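Side-chain contacts in lipolytic enzyme, G-D-S-L family (PDB 7BR2), which acts as a gut bacterial serine esterase of the SGNH (GDSL) hydrolase family and metabolises the drug diltiazem: residues N68-D72 and G73-S77; K115-Q118 and Q119-R123; T365-E368 and Y369-C372; M414-K417 and E418-D421; K14-K17 and E18-A22. All coordinates share one frame; numbering follows the deposited sequence.

Interaction 1 (N68-D72 and G73-S77)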
# COMPACT_ATOMS: atom_id res chain seq x y z
N ASN A 68 -14.96 7.43 14.51
CA ASN A 68 -14.90 8.03 15.83
C ASN A 68 -15.43 7.08 16.90
O ASN A 68 -14.86 7.02 18.00
CB ASN A 68 -15.69 9.34 15.86
CG ASN A 68 -15.67 10.00 17.23
OD1 ASN A 68 -14.63 10.50 17.67
ND2 ASN A 68 -16.80 9.97 17.93
N LYS A 69 -16.56 6.40 16.63
CA LYS A 69 -17.10 5.43 17.59
C LYS A 69 -16.07 4.38 17.98
O LYS A 69 -16.07 3.91 19.13
CB LYS A 69 -18.31 4.68 17.03
CG LYS A 69 -19.65 5.36 16.93
CD LYS A 69 -20.68 4.29 16.48
CE LYS A 69 -20.07 3.37 15.43
NZ LYS A 69 -20.60 1.98 15.37
N ARG A 70 -15.23 3.95 17.04
CA ARG A 70 -14.36 2.80 17.30
C ARG A 70 -12.90 3.17 17.60
O ARG A 70 -12.07 2.27 17.70
CB ARG A 70 -14.40 1.82 16.13
CG ARG A 70 -13.85 2.34 14.82
CD ARG A 70 -13.91 1.23 13.77
NE ARG A 70 -13.82 1.74 12.39
CZ ARG A 70 -12.70 1.76 11.68
NH1 ARG A 70 -11.56 1.31 12.21
NH2 ARG A 70 -12.72 2.23 10.43
N LEU A 71 -12.57 4.46 17.72
CA LEU A 71 -11.20 4.84 18.09
C LEU A 71 -10.66 4.09 19.32
O LEU A 71 -9.54 3.56 19.29
CB LEU A 71 -11.11 6.34 18.33
CG LEU A 71 -11.13 7.25 17.11
CD1 LEU A 71 -10.98 8.71 17.54
CD2 LEU A 71 -10.06 6.84 16.13
N ASP A 72 -11.41 4.05 20.43
CA ASP A 72 -10.87 3.44 21.65
C ASP A 72 -10.60 1.94 21.46
O ASP A 72 -9.52 1.44 21.79
CB ASP A 72 -11.81 3.63 22.84
CG ASP A 72 -11.75 5.02 23.45
OD1 ASP A 72 -10.64 5.59 23.56
OD2 ASP A 72 -12.81 5.53 23.87
N GLY A 73 -11.60 1.20 20.97
CA GLY A 73 -11.55 -0.25 20.92
C GLY A 73 -10.85 -0.84 19.71
O GLY A 73 -10.54 -2.04 19.71
N ASP A 74 -10.65 -0.07 18.66
CA ASP A 74 -10.13 -0.62 17.43
C ASP A 74 -8.88 0.08 16.91
O ASP A 74 -8.07 -0.56 16.22
CB ASP A 74 -11.23 -0.59 16.35
CG ASP A 74 -10.79 -1.22 15.05
OD1 ASP A 74 -10.30 -2.37 15.11
OD2 ASP A 74 -11.02 -0.61 13.97
N ILE A 75 -8.66 1.34 17.26
CA ILE A 75 -7.55 2.13 16.73
C ILE A 75 -6.51 2.42 17.82
O ILE A 75 -5.36 2.01 17.72
CB ILE A 75 -8.06 3.43 16.08
CG1 ILE A 75 -9.01 3.10 14.93
CG2 ILE A 75 -6.92 4.27 15.59
CD1 ILE A 75 -8.38 2.27 13.83
N PHE A 76 -6.90 3.17 18.85
CA PHE A 76 -5.99 3.46 19.96
C PHE A 76 -5.59 2.18 20.69
O PHE A 76 -4.54 2.13 21.35
CB PHE A 76 -6.64 4.44 20.94
CG PHE A 76 -6.97 5.78 20.32
CD1 PHE A 76 -6.38 6.17 19.12
CD2 PHE A 76 -7.87 6.64 20.93
CE1 PHE A 76 -6.68 7.39 18.55
CE2 PHE A 76 -8.18 7.87 20.37
CZ PHE A 76 -7.58 8.25 19.17
N SER A 77 -6.44 1.15 20.63
CA SER A 77 -6.14 -0.13 21.24
C SER A 77 -4.91 -0.76 20.63
O SER A 77 -4.29 -1.62 21.25
CB SER A 77 -7.33 -1.08 21.08
OG SER A 77 -7.66 -1.25 19.70
O HOH W 1 -14.54 2.32 20.90

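Interaction 2 (K115-Q118 and Q119-R123)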
# COMPACT_ATOMS: atom_id res chain seq x y z
N LYS A 115 -18.46 17.71 11.10
CA LYS A 115 -18.91 17.65 12.49
C LYS A 115 -18.37 16.39 13.16
O LYS A 115 -17.84 16.45 14.28
CB LYS A 115 -20.45 17.71 12.54
CG LYS A 115 -21.05 17.75 13.96
CD LYS A 115 -22.53 17.41 13.97
CE LYS A 115 -23.02 17.10 15.37
NZ LYS A 115 -23.73 18.27 15.96
N ASN A 116 -18.45 15.24 12.48
CA ASN A 116 -17.90 14.02 13.08
C ASN A 116 -16.37 14.06 13.15
O ASN A 116 -15.76 13.67 14.17
CB ASN A 116 -18.37 12.81 12.29
CG ASN A 116 -19.85 12.60 12.44
OD1 ASN A 116 -20.37 12.63 13.56
ND2 ASN A 116 -20.54 12.43 11.32
N PHE A 117 -15.73 14.57 12.09
CA PHE A 117 -14.28 14.67 12.09
C PHE A 117 -13.78 15.48 13.27
O PHE A 117 -12.70 15.21 13.78
CB PHE A 117 -13.76 15.30 10.79
CG PHE A 117 -12.28 15.58 10.81
CD1 PHE A 117 -11.37 14.57 10.55
CD2 PHE A 117 -11.80 16.85 11.09
CE1 PHE A 117 -10.01 14.82 10.56
CE2 PHE A 117 -10.44 17.10 11.11
CZ PHE A 117 -9.54 16.09 10.84
N GLN A 118 -14.55 16.50 13.70
CA GLN A 118 -14.11 17.34 14.80
C GLN A 118 -14.05 16.56 16.11
O GLN A 118 -13.17 16.80 16.95
CB GLN A 118 -15.04 18.56 14.94
CG GLN A 118 -14.79 19.68 13.90
CD GLN A 118 -15.82 20.80 13.97
OE1 GLN A 118 -16.88 20.73 13.36
NE2 GLN A 118 -15.48 21.87 14.69
N GLN A 119 -14.99 15.63 16.30
CA GLN A 119 -14.89 14.71 17.43
C GLN A 119 -13.58 13.94 17.38
O GLN A 119 -12.81 13.89 18.35
CB GLN A 119 -16.09 13.76 17.39
CG GLN A 119 -17.46 14.41 17.62
CD GLN A 119 -17.56 15.13 18.94
OE1 GLN A 119 -17.33 16.33 19.04
NE2 GLN A 119 -17.88 14.38 19.99
N MET A 120 -13.28 13.38 16.21
CA MET A 120 -12.01 12.67 16.06
C MET A 120 -10.82 13.59 16.32
O MET A 120 -9.87 13.21 17.02
CB MET A 120 -11.91 12.04 14.67
CG MET A 120 -12.98 11.02 14.34
SD MET A 120 -12.58 10.25 12.77
CE MET A 120 -11.52 8.99 13.38
N GLU A 121 -10.87 14.80 15.78
CA GLU A 121 -9.78 15.77 15.86
C GLU A 121 -9.46 16.07 17.31
O GLU A 121 -8.29 16.10 17.72
CB GLU A 121 -10.20 17.05 15.15
CG GLU A 121 -9.13 18.07 14.90
CD GLU A 121 -9.73 19.40 14.47
OE1 GLU A 121 -10.96 19.57 14.61
OE2 GLU A 121 -8.99 20.26 13.98
N LYS A 122 -10.51 16.31 18.10
CA LYS A 122 -10.34 16.47 19.53
C LYS A 122 -9.64 15.26 20.14
O LYS A 122 -8.73 15.42 20.96
CB LYS A 122 -11.70 16.71 20.19
CG LYS A 122 -11.59 16.73 21.70
CD LYS A 122 -12.82 17.32 22.38
CE LYS A 122 -12.46 17.70 23.84
NZ LYS A 122 -11.90 16.55 24.62
N ARG A 123 -10.04 14.04 19.73
CA ARG A 123 -9.36 12.87 20.30
C ARG A 123 -7.88 12.84 19.91
O ARG A 123 -7.03 12.53 20.74
CB ARG A 123 -10.03 11.56 19.87
CG ARG A 123 -11.51 11.46 20.14
CD ARG A 123 -11.83 11.29 21.64
NE ARG A 123 -10.89 10.46 22.39
CZ ARG A 123 -11.05 9.15 22.61
NH1 ARG A 123 -10.15 8.47 23.33
NH2 ARG A 123 -12.10 8.51 22.11
O HOH W 2 -18.52 17.67 16.54
O HOH W 3 -12.07 19.67 17.08

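Interaction 3 (T365-E368 and Y369-C372)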
# COMPACT_ATOMS: atom_id res chain seq x y z
N THR A 365 -9.33 -11.21 8.07
CA THR A 365 -10.30 -11.91 8.92
C THR A 365 -10.49 -11.15 10.23
O THR A 365 -11.62 -11.03 10.74
CB THR A 365 -9.91 -13.36 9.19
OG1 THR A 365 -8.84 -13.44 10.15
CG2 THR A 365 -9.51 -14.06 7.91
N PHE A 366 -9.40 -10.57 10.75
CA PHE A 366 -9.58 -9.72 11.94
C PHE A 366 -10.44 -8.49 11.64
O PHE A 366 -11.19 -8.02 12.52
CB PHE A 366 -8.22 -9.30 12.51
CG PHE A 366 -7.56 -10.35 13.36
CD1 PHE A 366 -6.82 -11.37 12.79
CD2 PHE A 366 -7.66 -10.29 14.75
CE1 PHE A 366 -6.20 -12.35 13.58
CE2 PHE A 366 -7.05 -11.26 15.55
CZ PHE A 366 -6.32 -12.30 14.95
N ARG A 367 -10.37 -7.97 10.41
CA ARG A 367 -11.20 -6.81 10.05
C ARG A 367 -12.69 -7.19 9.97
O ARG A 367 -13.57 -6.38 10.32
CB ARG A 367 -10.76 -6.21 8.71
CG ARG A 367 -9.34 -5.62 8.67
CD ARG A 367 -8.97 -4.97 9.97
NE ARG A 367 -9.68 -3.72 10.18
CZ ARG A 367 -9.88 -3.17 11.36
NH1 ARG A 367 -10.54 -2.03 11.46
NH2 ARG A 367 -9.41 -3.77 12.45
N GLU A 368 -12.98 -8.40 9.49
CA GLU A 368 -14.36 -8.89 9.50
C GLU A 368 -14.87 -9.01 10.94
O GLU A 368 -16.02 -8.64 11.26
CB GLU A 368 -14.45 -10.23 8.78
CG GLU A 368 -14.08 -10.20 7.30
CD GLU A 368 -15.19 -9.62 6.42
OE1 GLU A 368 -16.35 -9.64 6.85
OE2 GLU A 368 -14.89 -9.11 5.32
N TYR A 369 -14.02 -9.51 11.83
CA TYR A 369 -14.43 -9.57 13.23
C TYR A 369 -14.71 -8.17 13.77
O TYR A 369 -15.72 -7.95 14.45
CB TYR A 369 -13.36 -10.30 14.05
CG TYR A 369 -13.44 -10.06 15.54
CD1 TYR A 369 -14.34 -10.77 16.35
CD2 TYR A 369 -12.58 -9.16 16.16
CE1 TYR A 369 -14.40 -10.56 17.72
CE2 TYR A 369 -12.63 -8.94 17.53
CZ TYR A 369 -13.54 -9.65 18.31
OH TYR A 369 -13.57 -9.43 19.68
N ALA A 370 -13.86 -7.20 13.42
CA ALA A 370 -14.07 -5.82 13.86
C ALA A 370 -15.40 -5.26 13.34
O ALA A 370 -16.06 -4.48 14.04
CB ALA A 370 -12.91 -4.92 13.43
N TRP A 371 -15.77 -5.59 12.10
CA TRP A 371 -17.10 -5.16 11.66
C TRP A 371 -18.17 -5.78 12.55
O TRP A 371 -19.11 -5.09 12.96
CB TRP A 371 -17.39 -5.52 10.20
CG TRP A 371 -18.77 -4.99 9.86
CD1 TRP A 371 -19.07 -3.75 9.38
CD2 TRP A 371 -20.03 -5.65 10.06
NE1 TRP A 371 -20.42 -3.61 9.24
CE2 TRP A 371 -21.04 -4.76 9.66
CE3 TRP A 371 -20.41 -6.91 10.54
CZ2 TRP A 371 -22.40 -5.08 9.72
CZ3 TRP A 371 -21.76 -7.23 10.60
CH2 TRP A 371 -22.73 -6.32 10.19
N CYS A 372 -18.05 -7.07 12.86
CA CYS A 372 -19.06 -7.65 13.75
C CYS A 372 -19.15 -6.85 15.04
O CYS A 372 -20.25 -6.53 15.52
CB CYS A 372 -18.74 -9.12 14.03
SG CYS A 372 -19.04 -10.15 12.57

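Interaction 4 (M414-K417 and E418-D421)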
# COMPACT_ATOMS: atom_id res chain seq x y z
N MET A 414 -14.13 -16.29 15.58
CA MET A 414 -13.26 -15.22 16.08
C MET A 414 -13.70 -14.65 17.42
O MET A 414 -12.92 -13.92 18.04
CB MET A 414 -13.17 -14.11 15.02
CG MET A 414 -12.40 -14.52 13.78
SD MET A 414 -10.61 -14.73 14.10
CE MET A 414 -10.07 -13.02 13.97
N MET A 415 -14.91 -14.98 17.90
CA MET A 415 -15.32 -14.53 19.22
C MET A 415 -14.47 -15.14 20.33
O MET A 415 -14.47 -14.61 21.45
CB MET A 415 -16.80 -14.85 19.46
CG MET A 415 -17.07 -16.37 19.65
SD MET A 415 -18.79 -16.78 19.99
CE MET A 415 -19.01 -16.02 21.59
N PHE A 416 -13.77 -16.25 20.08
CA PHE A 416 -12.95 -16.85 21.13
C PHE A 416 -11.59 -16.17 21.21
O PHE A 416 -10.84 -16.13 20.23
CB PHE A 416 -12.75 -18.35 20.89
CG PHE A 416 -14.00 -19.15 21.02
CD1 PHE A 416 -14.55 -19.42 22.28
CD2 PHE A 416 -14.67 -19.61 19.89
CE1 PHE A 416 -15.73 -20.17 22.40
CE2 PHE A 416 -15.85 -20.36 20.00
CZ PHE A 416 -16.37 -20.65 21.25
N LYS A 417 -11.26 -15.70 22.41
CA LYS A 417 -9.95 -15.11 22.68
C LYS A 417 -8.81 -16.04 22.28
O LYS A 417 -7.80 -15.59 21.74
CB LYS A 417 -9.86 -14.80 24.18
CG LYS A 417 -8.51 -14.29 24.66
CD LYS A 417 -8.25 -12.84 24.34
CE LYS A 417 -6.82 -12.49 24.71
NZ LYS A 417 -6.45 -11.13 24.23
N GLU A 418 -8.96 -17.34 22.53
CA GLU A 418 -7.86 -18.23 22.20
C GLU A 418 -7.63 -18.30 20.70
O GLU A 418 -6.48 -18.41 20.24
CB GLU A 418 -8.09 -19.60 22.83
CG GLU A 418 -8.20 -19.49 24.35
CD GLU A 418 -9.64 -19.46 24.90
OE1 GLU A 418 -10.55 -18.76 24.35
OE2 GLU A 418 -9.84 -20.11 25.95
N ILE A 419 -8.69 -18.18 19.91
CA ILE A 419 -8.54 -18.20 18.46
C ILE A 419 -7.92 -16.90 17.95
O ILE A 419 -7.04 -16.91 17.09
CB ILE A 419 -9.89 -18.51 17.80
CG1 ILE A 419 -10.22 -19.99 18.00
CG2 ILE A 419 -9.85 -18.15 16.31
CD1 ILE A 419 -11.61 -20.37 17.55
N ARG A 420 -8.38 -15.75 18.47
CA ARG A 420 -7.74 -14.50 18.09
C ARG A 420 -6.25 -14.53 18.42
O ARG A 420 -5.42 -14.09 17.62
CB ARG A 420 -8.43 -13.31 18.76
CG ARG A 420 -9.87 -13.11 18.29
CD ARG A 420 -10.43 -11.73 18.65
NE ARG A 420 -10.44 -11.46 20.09
CZ ARG A 420 -11.32 -11.95 20.96
NH1 ARG A 420 -12.31 -12.75 20.55
NH2 ARG A 420 -11.23 -11.62 22.24
N ASP A 421 -5.90 -15.09 19.59
CA ASP A 421 -4.50 -15.23 19.95
C ASP A 421 -3.76 -16.11 18.95
O ASP A 421 -2.69 -15.74 18.47
CB ASP A 421 -4.35 -15.82 21.36
CG ASP A 421 -4.70 -14.83 22.47
OD1 ASP A 421 -4.76 -13.60 22.21
OD2 ASP A 421 -4.91 -15.29 23.61

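Interaction 5 (K14-K17 and E18-A22)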
# COMPACT_ATOMS: atom_id res chain seq x y z
N LYS A 14 6.92 12.21 7.39
CA LYS A 14 8.18 11.60 7.78
C LYS A 14 8.13 10.09 7.56
O LYS A 14 7.09 9.47 7.76
CB LYS A 14 8.53 11.87 9.24
CG LYS A 14 9.36 13.11 9.49
CD LYS A 14 9.55 13.28 10.99
CE LYS A 14 8.29 13.75 11.70
NZ LYS A 14 8.55 13.98 13.15
N PRO A 15 9.24 9.48 7.13
CA PRO A 15 9.26 8.02 6.97
C PRO A 15 9.07 7.31 8.30
O PRO A 15 9.32 7.86 9.37
CB PRO A 15 10.66 7.74 6.40
CG PRO A 15 11.46 8.99 6.67
CD PRO A 15 10.49 10.12 6.67
N PHE A 16 8.61 6.07 8.22
CA PHE A 16 8.56 5.24 9.42
C PHE A 16 9.98 4.80 9.79
O PHE A 16 10.86 4.66 8.93
CB PHE A 16 7.67 4.01 9.18
CG PHE A 16 6.27 4.35 8.69
CD1 PHE A 16 5.56 5.40 9.23
CD2 PHE A 16 5.67 3.60 7.67
CE1 PHE A 16 4.27 5.71 8.78
CE2 PHE A 16 4.38 3.91 7.22
CZ PHE A 16 3.68 4.97 7.77
N LYS A 17 10.22 4.60 11.09
CA LYS A 17 11.53 4.17 11.59
C LYS A 17 11.36 2.92 12.45
O LYS A 17 10.24 2.48 12.72
CB LYS A 17 12.24 5.29 12.38
CG LYS A 17 11.60 5.59 13.72
CD LYS A 17 12.34 6.73 14.46
CE LYS A 17 11.69 7.09 15.81
NZ LYS A 17 11.77 6.00 16.83
N GLU A 18 12.48 2.34 12.88
CA GLU A 18 12.45 1.06 13.59
C GLU A 18 11.49 1.09 14.76
O GLU A 18 11.47 2.05 15.54
CB GLU A 18 13.85 0.67 14.07
CG GLU A 18 13.90 -0.68 14.81
CD GLU A 18 13.82 -0.58 16.34
OE1 GLU A 18 13.26 -1.50 16.98
OE2 GLU A 18 14.30 0.42 16.90
N GLY A 19 10.64 0.07 14.86
CA GLY A 19 9.73 -0.04 15.98
C GLY A 19 8.41 0.69 15.83
O GLY A 19 7.59 0.64 16.75
N ASP A 20 8.18 1.38 14.71
CA ASP A 20 6.94 2.11 14.50
C ASP A 20 5.75 1.14 14.41
O ASP A 20 5.90 -0.03 14.05
CB ASP A 20 7.02 2.96 13.23
CG ASP A 20 7.37 4.42 13.52
OD1 ASP A 20 7.08 4.91 14.64
OD2 ASP A 20 7.97 5.07 12.63
N ARG A 21 4.60 1.63 14.82
CA ARG A 21 3.32 0.95 14.66
C ARG A 21 2.42 1.91 13.88
O ARG A 21 1.86 2.85 14.46
CB ARG A 21 2.74 0.57 16.02
CG ARG A 21 3.67 -0.32 16.85
CD ARG A 21 3.22 -0.44 18.31
NE ARG A 21 1.92 -1.10 18.45
CZ ARG A 21 1.73 -2.42 18.32
NH1 ARG A 21 2.74 -3.24 18.02
NH2 ARG A 21 0.51 -2.92 18.49
N ALA A 22 2.34 1.72 12.57
CA ALA A 22 1.62 2.62 11.68
C ALA A 22 0.23 2.05 11.41
O ALA A 22 0.10 1.03 10.73
CB ALA A 22 2.40 2.81 10.38
O HOH W 4 13.27 3.87 16.63

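Interaction 1 (N68-D72 and G73-S77)
The carbonyl oxygen of Leu71 takes two backbone N-H groups at once. Phe76 N lies 2.7 Å from Leu71 O and arrives nearly along the C=O axis, while Ile75 N, 3.1 Å from the same Leu71 O, stands above the carbonyl plane. The bond to Phe76 spans five residues, as in a wider pi-type turn, and the Phe76 ring lies back against Leu71. CB of Leu71 sits over one face of that ring, toward its rim, in a CH-pi contact 4.1 Å from the centroid; Leu71 CD1 reaches Phe76 CZ at 3.8 Å, and the other methyl, CD2, rests 4.0 Å from Ile75 CB. Asp72 OD1 comes to the edge of the ring, though its salt bridge goes to Arg123.

On another flank Arg70 and Asp74 run side by side and point the same way. With CG between the backbone N and the carbonyl carbon (chi1 65°) and the chain extended to NE, Arg70 lies along Asp74, and NH1 forms a salt bridge of 2.7 Å with Asp74 OD2, the guanidinium and carboxylate planes 54° apart. NE pairs with Asp62, NH1 also meets Gly57 O, and Asp74 OD2 takes a second arginine, Arg367. A methionine in place of Arg70 would probably leave Asp62 without its mate and Asp74 with one cation instead of two. The wide backbone bond marks a pi-type turn toward the C-terminal end of helix 64-75, which packs against strand 21-26 in the alpha/beta fold of SGNH hydrolases.

Interaction 2 (K115-Q118 and Q119-R123)
The Phe117 ring and the Glu121 carboxylate, one helical turn apart, have planes inclined by 36°, and the ring touches the stem of the acid with a single corner: Phe117 CE2 lies 4.0 Å from Glu121 CB and 4.1 Å from Glu121 CG. Elsewhere the same ring meets that of Phe87, the two planes only about 10° apart. Both side chains set CG anti to the backbone N (chi1 173° in Phe117), and Glu121 stays extended beyond CG, which keeps its stem alongside the ring.

Gln118 runs beside Glu121 and points the same way, its CG 3.9 Å from Glu121 OE1. This oxygen also takes a bond of 2.7 Å from a water that donates in addition to Gln118 O, tying the acid to the backbone three residues earlier. The other oxygen, OE2, is gripped by Ser169, Asn173 and Arg172, so the carboxylate has partners at both oxygens and its charge is probably balanced by the arginine. A second water joins Gln119 OE1, at 3.1 Å, to Lys115 O; the Gln119 chain bends at chi2 to bring its amide back over the preceding turn.

Beneath these contacts Met120 N, Glu121 N and Lys122 N each bond to the carbonyl four residues back. The arrangement is that of a regular amphipathic alpha-helix, with Phe117 and Met120 buried and Lys115 and Lys122 facing solvent; helix 102-125 packs against helices 64-75 and 155-173 within the SGNH hydrolase fold.

Interaction 3 (T365-E368 and Y369-C372)
Two successive bends in the Arg367 chain, at chi2 (-35°) and chi3 (-72°), curl its guanidinium over Ala370, one turn further along the helix. The methyl of Ala370 lies against one face of the group, offset toward its rim, with NH2 of Arg367 3.8 Å from Ala370 CB and CZ of Arg367 4.1 Å from the same carbon. The contact uses the flat face and leaves the N-H groups to point elsewhere: NE bonds to Gly58 O, and NH1 forms a salt bridge with Asp74 on helix 64-75.

Tyr369 has CG anti to its own N (chi1 162°), which carries its ring away from Arg367. The near edge of the ring stays by the preceding turn, where Tyr369 CD2 passes 4.1 Å from Phe366 O; the far end, OH, bonds to Asn386. SG of Cys372 rests 3.6 Å from Glu368 O, an oxygen already taken by Cys372 N at 3.0 Å. The backbone is regular throughout, and Ala370 N and Trp371 N likewise bond to the carbonyls of Phe366 and Arg367.

Glu368 bends at chi2 and spreads its two oxygens between arginines, OE1 to Arg407 and OE2 to Arg364. Trp371 meets Trp403 edge to face.

The chemistry is thus divided: apolar contact covers a guanidinium face, while the charge is met at the N-H groups. Arg367 NH1 and Arg70 NH1 come close, but Asp74 lies against both, so the shared carboxylate probably offsets the two positive charges and ties helix 344-377 to helix 64-75.

Interaction 4 (M414-K417 and E418-D421)
Arg420 turns the edge of its guanidinium toward the chain before the helix and lays one face over the backbone of Lys417. At the edge, NH1 donates to two carbonyls in succession: Met414 O at 2.8 Å, within 4° of the guanidinium plane, and Met415 O at 3.0 Å in a weak bond. On the face, Lys417 CA stands 3.7 Å from Arg420 NH2. A bend at chi3 (-58°) turns the guanidinium back toward these carbonyls, and CG too lies beside Met414 O.

The Lys417 side chain crosses Arg420 at about a right angle and then runs toward Asp421. Its CE comes 3.4 Å from Asp421 OD1, and NZ makes a long salt bridge of 3.6 Å with that oxygen. Ile419 lies aslant to two neighbours: CD1 rests 3.9 Å from Phe416 CD2, and CG2 is 4.1 Å from Met414 SD. A face of the Phe416 ring is covered by CG of Met415.

A leucine in place of Arg420 would probably leave the carbonyls of Met414 and Met415 without this shared donor and free the connecting residues to shift. Tyr369 of helix 344-377 packs against the same guanidinium. Phe416 holds the N-cap position, its carbonyl accepting Arg420 N at 3.0 Å; the whole is a tight helix-to-helix junction, where a side chain from the first turn of helix 417-437 bonds to the carbonyl of the last residue of helix 408-414 and to that of the next residue, in the linker.

Interaction 5 (K14-K17 and E18-A22)
Asp20 N bonds to Lys17 O at 3.1 Å, closing a type II beta turn from Lys17 to Asp20, and the side chain of Asp20 reaches back to the extended loop before it. Its OD2 takes Lys17 N at 2.8 Å along a nearly straight bond (169°), met on the anti side and 34° out of the carboxylate plane. The same oxygen lies 3.6 Å from Phe16 CB, with the carboxylate and ring planes almost perpendicular. Gly19 sits where positive-phi backbone angles would jam a side chain against the preceding carbonyl oxygen.

Farther on, the methyl of Ala22, at the start of strand 21-26, rests over one face of the Phe16 ring in a CH-pi contact, 3.8 Å from the centroid and nearest to CZ. Phe16 is buried, its N bonded to Tyr43 OH and its ring meeting that of Tyr43; Met84 and Val82 of strand 82-85 border it as well.

The second shell fixes the acid. Thr81 OG1 bonds to Asp20 OD1 and to Arg21 N, so the carboxylate is held at both oxygens while the turn leads into strand 21-26 of the parallel sheet. On the exposed side Lys17 starts with CG between its backbone N and carbonyl carbon (chi1 70°), extends, and bends at its last torsion; there NZ donates, at 2.6 Å, to a water that in turn donates to Glu18 O at 2.8 Å.

How the interactions relate
Along the chain the order is interaction 5, then 1, 2, 3 and 4. Interaction 1, on helix 64-75, lies between two others, its centre about 13 Å from those of both interaction 2 and interaction 3. The salt bridge from Asp72 to Arg123 joins it to helix 102-125, and Asp74 with Arg367 joins it to helix 344-377. Interaction 4 follows about 12 Å from interaction 3, where Phe366 and Tyr369 pack on Met414 and Arg420. Interaction 5 stands apart, about 20 Å from interaction 1 between centres, leading into strand 21-26, on which Ile75 and Leu71 also rest. The chain of contacts thus links the SGNH hydrolase region to the C-terminal helices.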